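Local coordinates for glycosyl hydrolase family 2, TIM barrel domain protein (Parabacteroides merdae ATCC 43184, PDB 6DXU) that probably hydrolyses beta-glucuronides in the human gut as a glycoside hydrolase family 2 beta-glucuronidase built around a TIM barrel, at residues D[174-184]-D[390-401]. Residues are numbered along the deposited sequence; the frame is centred on the assembly and turned at random.
Sequences LEMIPSDLADF and PWCRGGLGGDVY. With NA (sodium ion), chain O.
The sodium-binding loop of the sugar-binding domain, 174-184, lies along segment 390-401, the loop after TIM-barrel strand 384-388 with the first residues of helix 399-416, and I177 packs between Y401 and P390. The CG2 methyl of I177 sits over one face of the Y401 ring, 3.8 Å from its centroid, a CH-pi contact; on the opposite face the backbone N of G397 lies over the ring centre, so the flat phenol is sandwiched. The other branch of I177 turns to the proline: with chi1 at 62°, CG1 stands between backbone N and carbonyl carbon, and CD1 comes 3.9 Å from P390 CG. A cis peptide then brings P178 onto P390, CB to CB at 3.9 Å, two compact rings at ordinary van der Waals distance with no polar groups to satisfy.

Polar grips hold both ends. E175, its chain bent at chi2, offers the syn side of OE1 to the N-cap residue of the helix: G398 N donates to E175 OE1 at 2.9 Å and 176°, almost straight. A water bridges the same oxygen to Y401 N. At the other end the extended R393 lays its guanidinium edge on the chain, NH1 donating to L181 O at 2.8 Å, while its NE forms a salt bridge with E430. L181 O also accepts from S59 of a second subunit, carrying the contact to the assembly interface. Beside R393, C392 SG meets the edge of the F184 ring, 4.1 Å from CE1.

Sodium is bound by carbonyls of M176 and P178, with D173 and two waters, which probably fixes the loop's curvature. The carboxylate of E175 would probably be stabilised by the partial positive charge of the helix start; apolar packing and two direct hydrogen bonds thus join the two domains.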
loop_
_atom_site.group_PDB
_atom_site.type_symbol
_atom_site.label_atom_id
_atom_site.label_comp_id
_atom_site.label_asym_id
_atom_site.label_seq_id
_atom_site.Cartn_x
_atom_site.Cartn_y
_atom_site.Cartn_z
ATOM N N LEU D 174 3.653 -5.827 -20.077
ATOM C CA LEU D 174 2.863 -5.042 -21.020
ATOM C C LEU D 174 2.778 -3.572 -20.622
ATOM O O LEU D 174 2.513 -2.723 -21.483
ATOM C CB LEU D 174 1.452 -5.639 -21.128
ATOM C CG LEU D 174 1.459 -7.037 -21.770
ATOM C CD1 LEU D 174 0.098 -7.725 -21.574
ATOM C CD2 LEU D 174 1.838 -6.952 -23.255
ATOM N N GLU D 175 2.990 -3.260 -19.342
ATOM C CA GLU D 175 2.894 -1.892 -18.838
ATOM C C GLU D 175 4.243 -1.200 -18.782
ATOM O O GLU D 175 4.390 -0.205 -18.065
ATOM C CB GLU D 175 2.233 -1.858 -17.453
ATOM C CG GLU D 175 0.773 -2.359 -17.417
ATOM C CD GLU D 175 -0.173 -1.434 -18.187
ATOM O OE1 GLU D 175 0.187 -0.251 -18.440
ATOM O OE2 GLU D 175 -1.263 -1.903 -18.580
ATOM N N MET D 176 5.224 -1.706 -19.527
ATOM C CA MET D 176 6.555 -1.130 -19.601
ATOM C C MET D 176 6.960 -1.046 -21.067
ATOM O O MET D 176 6.678 -1.972 -21.837
ATOM C CB MET D 176 7.561 -1.996 -18.812
ATOM C CG MET D 176 9.005 -1.481 -18.819
ATOM S SD MET D 176 10.151 -2.702 -18.100
ATOM C CE MET D 176 10.284 -3.891 -19.454
ATOM N N ILE D 177 7.575 0.069 -21.464
ATOM C CA ILE D 177 8.097 0.154 -22.829
ATOM C C ILE D 177 9.549 -0.304 -22.802
ATOM O O ILE D 177 10.226 -0.121 -21.776
ATOM C CB ILE D 177 7.970 1.565 -23.422
ATOM C CG1 ILE D 177 8.773 2.592 -22.617
ATOM C CG2 ILE D 177 6.500 1.950 -23.499
ATOM C CD1 ILE D 177 8.902 3.987 -23.331
ATOM N N PRO D 178 10.064 -0.935 -23.881
ATOM C CA PRO D 178 9.350 -1.241 -25.130
ATOM C C PRO D 178 8.441 -2.469 -25.040
ATOM O O PRO D 178 8.457 -3.201 -24.047
ATOM C CB PRO D 178 10.487 -1.541 -26.114
ATOM C CG PRO D 178 11.537 -2.162 -25.254
ATOM C CD PRO D 178 11.458 -1.420 -23.927
ATOM N N SER D 179 7.676 -2.680 -26.107
ATOM C CA SER D 179 6.764 -3.810 -26.225
ATOM C C SER D 179 7.495 -5.055 -26.707
ATOM O O SER D 179 8.372 -4.979 -27.577
ATOM C CB SER D 179 5.650 -3.463 -27.216
ATOM O OG SER D 179 4.919 -4.621 -27.583
ATOM N N ASP D 180 7.102 -6.214 -26.171
ATOM C CA ASP D 180 7.608 -7.484 -26.682
ATOM C C ASP D 180 7.131 -7.780 -28.095
ATOM O O ASP D 180 7.561 -8.777 -28.678
ATOM C CB ASP D 180 7.204 -8.637 -25.738
ATOM C CG ASP D 180 8.077 -8.684 -24.481
ATOM O OD1 ASP D 180 9.278 -9.012 -24.605
ATOM O OD2 ASP D 180 7.580 -8.356 -23.388
ATOM N N LEU D 181 6.239 -6.966 -28.660
ATOM C CA LEU D 181 5.945 -7.111 -30.083
ATOM C C LEU D 181 7.078 -6.587 -30.953
ATOM O O LEU D 181 7.084 -6.835 -32.163
ATOM C CB LEU D 181 4.649 -6.371 -30.434
ATOM C CG LEU D 181 3.406 -6.869 -29.687
ATOM C CD1 LEU D 181 2.212 -5.961 -29.960
ATOM C CD2 LEU D 181 3.076 -8.291 -30.079
ATOM N N ALA D 182 8.020 -5.863 -30.368
ATOM C CA ALA D 182 9.074 -5.228 -31.141
ATOM C C ALA D 182 10.015 -6.274 -31.733
ATOM O O ALA D 182 10.138 -7.402 -31.236
ATOM C CB ALA D 182 9.856 -4.239 -30.272
ATOM N N ASP D 183 10.661 -5.882 -32.831
ATOM C CA ASP D 183 11.600 -6.704 -33.605
ATOM C C ASP D 183 13.022 -6.607 -33.062
ATOM O O ASP D 183 13.981 -6.472 -33.826
ATOM C CB ASP D 183 11.532 -6.283 -35.075
ATOM C CG ASP D 183 12.313 -7.219 -36.025
ATOM O OD1 ASP D 183 12.405 -8.444 -35.771
ATOM O OD2 ASP D 183 12.849 -6.705 -37.034
ATOM N N PHE D 184 13.189 -6.646 -31.739
ATOM C CA PHE D 184 14.517 -6.698 -31.133
ATOM C C PHE D 184 14.358 -7.265 -29.731
ATOM O O PHE D 184 13.263 -7.260 -29.167
ATOM C CB PHE D 184 15.219 -5.323 -31.108
ATOM C CG PHE D 184 14.515 -4.259 -30.273
ATOM C CD1 PHE D 184 13.532 -3.454 -30.835
ATOM C CD2 PHE D 184 14.867 -4.049 -28.946
ATOM C CE1 PHE D 184 12.901 -2.475 -30.083
ATOM C CE2 PHE D 184 14.225 -3.068 -28.174
ATOM C CZ PHE D 184 13.242 -2.286 -28.748
ATOM N N PRO D 390 11.858 4.262 -26.441
ATOM C CA PRO D 390 11.366 2.962 -26.916
ATOM C C PRO D 390 9.865 2.779 -26.809
ATOM O O PRO D 390 9.422 1.703 -26.418
ATOM C CB PRO D 390 12.098 1.960 -26.009
ATOM C CG PRO D 390 12.349 2.711 -24.750
ATOM C CD PRO D 390 12.573 4.150 -25.157
ATOM N N TRP D 391 9.069 3.793 -27.145
ATOM C CA TRP D 391 7.627 3.599 -27.292
ATOM C C TRP D 391 7.430 2.985 -28.674
ATOM O O TRP D 391 7.225 3.683 -29.672
ATOM C CB TRP D 391 6.866 4.909 -27.122
ATOM C CG TRP D 391 5.353 4.744 -27.146
ATOM C CD1 TRP D 391 4.640 3.598 -26.891
ATOM C CD2 TRP D 391 4.386 5.746 -27.475
ATOM N NE1 TRP D 391 3.302 3.835 -27.018
ATOM C CE2 TRP D 391 3.112 5.147 -27.372
ATOM C CE3 TRP D 391 4.471 7.101 -27.821
ATOM C CZ2 TRP D 391 1.931 5.849 -27.620
ATOM C CZ3 TRP D 391 3.294 7.799 -28.065
ATOM C CH2 TRP D 391 2.042 7.175 -27.955
ATOM N N CYS D 392 7.504 1.653 -28.728
ATOM C CA CYS D 392 7.713 0.907 -29.968
ATOM C C CYS D 392 6.710 -0.240 -30.066
ATOM O O CYS D 392 6.977 -1.330 -29.557
ATOM C CB CYS D 392 9.155 0.405 -30.010
ATOM S SG CYS D 392 9.625 -0.513 -31.505
ATOM N N ARG D 393 5.590 0.010 -30.754
ATOM C CA ARG D 393 4.497 -0.941 -30.983
ATOM C C ARG D 393 3.631 -1.187 -29.755
ATOM O O ARG D 393 4.047 -0.928 -28.617
ATOM C CB ARG D 393 5.025 -2.288 -31.495
ATOM C CG ARG D 393 5.843 -2.183 -32.769
ATOM C CD ARG D 393 6.306 -3.560 -33.242
ATOM N NE ARG D 393 7.011 -3.429 -34.515
ATOM C CZ ARG D 393 7.591 -4.431 -35.172
ATOM N NH1 ARG D 393 7.572 -5.662 -34.679
ATOM N NH2 ARG D 393 8.191 -4.192 -36.327
ATOM N N GLY D 394 2.408 -1.684 -29.986
ATOM C CA GLY D 394 1.591 -2.300 -28.964
ATOM C C GLY D 394 0.353 -1.506 -28.581
ATOM O O GLY D 394 -0.626 -2.099 -28.113
ATOM N N GLY D 395 0.377 -0.186 -28.756
ATOM C CA GLY D 395 -0.726 0.652 -28.299
ATOM C C GLY D 395 -0.290 1.638 -27.228
ATOM O O GLY D 395 0.682 2.380 -27.425
ATOM N N LEU D 396 -0.989 1.647 -26.091
ATOM C CA LEU D 396 -0.724 2.607 -25.022
ATOM C C LEU D 396 -1.220 2.039 -23.697
ATOM O O LEU D 396 -2.388 1.657 -23.583
ATOM C CB LEU D 396 -1.413 3.949 -25.317
ATOM C CG LEU D 396 -1.268 5.034 -24.249
ATOM C CD1 LEU D 396 0.196 5.454 -24.112
ATOM C CD2 LEU D 396 -2.175 6.253 -24.535
ATOM N N GLY D 397 -0.348 1.997 -22.696
ATOM C CA GLY D 397 -0.696 1.458 -21.397
ATOM C C GLY D 397 -1.262 2.500 -20.453
ATOM O O GLY D 397 -1.707 3.576 -20.864
ATOM N N GLY D 398 -1.238 2.166 -19.157
ATOM C CA GLY D 398 -1.824 2.975 -18.095
ATOM C C GLY D 398 -0.870 4.011 -17.525
ATOM O O GLY D 398 0.066 4.460 -18.191
ATOM N N ASP D 399 -1.098 4.400 -16.265
ATOM C CA ASP D 399 -0.367 5.552 -15.735
ATOM C C ASP D 399 1.123 5.273 -15.591
ATOM O O ASP D 399 1.943 6.167 -15.832
ATOM C CB ASP D 399 -0.945 6.001 -14.400
ATOM C CG ASP D 399 -2.274 6.729 -14.550
ATOM O OD1 ASP D 399 -2.575 7.225 -15.657
ATOM O OD2 ASP D 399 -3.019 6.804 -13.548
ATOM N N VAL D 400 1.494 4.059 -15.178
ATOM C CA VAL D 400 2.914 3.744 -14.989
ATOM C C VAL D 400 3.649 3.726 -16.329
ATOM O O VAL D 400 4.764 4.253 -16.459
ATOM C CB VAL D 400 3.055 2.408 -14.235
ATOM C CG1 VAL D 400 4.512 1.967 -14.163
ATOM C CG2 VAL D 400 2.451 2.524 -12.839
ATOM N N TYR D 401 3.035 3.111 -17.339
ATOM C CA TYR D 401 3.568 3.105 -18.702
ATOM C C TYR D 401 3.831 4.532 -19.187
ATOM O O TYR D 401 4.921 4.853 -19.674
ATOM C CB TYR D 401 2.539 2.381 -19.578
ATOM C CG TYR D 401 2.759 2.186 -21.069
ATOM C CD1 TYR D 401 2.852 0.901 -21.607
ATOM C CD2 TYR D 401 2.754 3.265 -21.946
ATOM C CE1 TYR D 401 2.986 0.696 -22.975
ATOM C CE2 TYR D 401 2.888 3.076 -23.309
ATOM C CZ TYR D 401 2.995 1.794 -23.823
ATOM O OH TYR D 401 3.129 1.613 -25.182
HETATM NA NA NA O . 6.879 -4.315 -22.473
HETATM O O HOH W 1 0.746 1.389 -16.494
HETATM O O HOH W 2 5.351 -5.605 -23.871
HETATM O O HOH W 3 8.241 -6.165 -21.895
#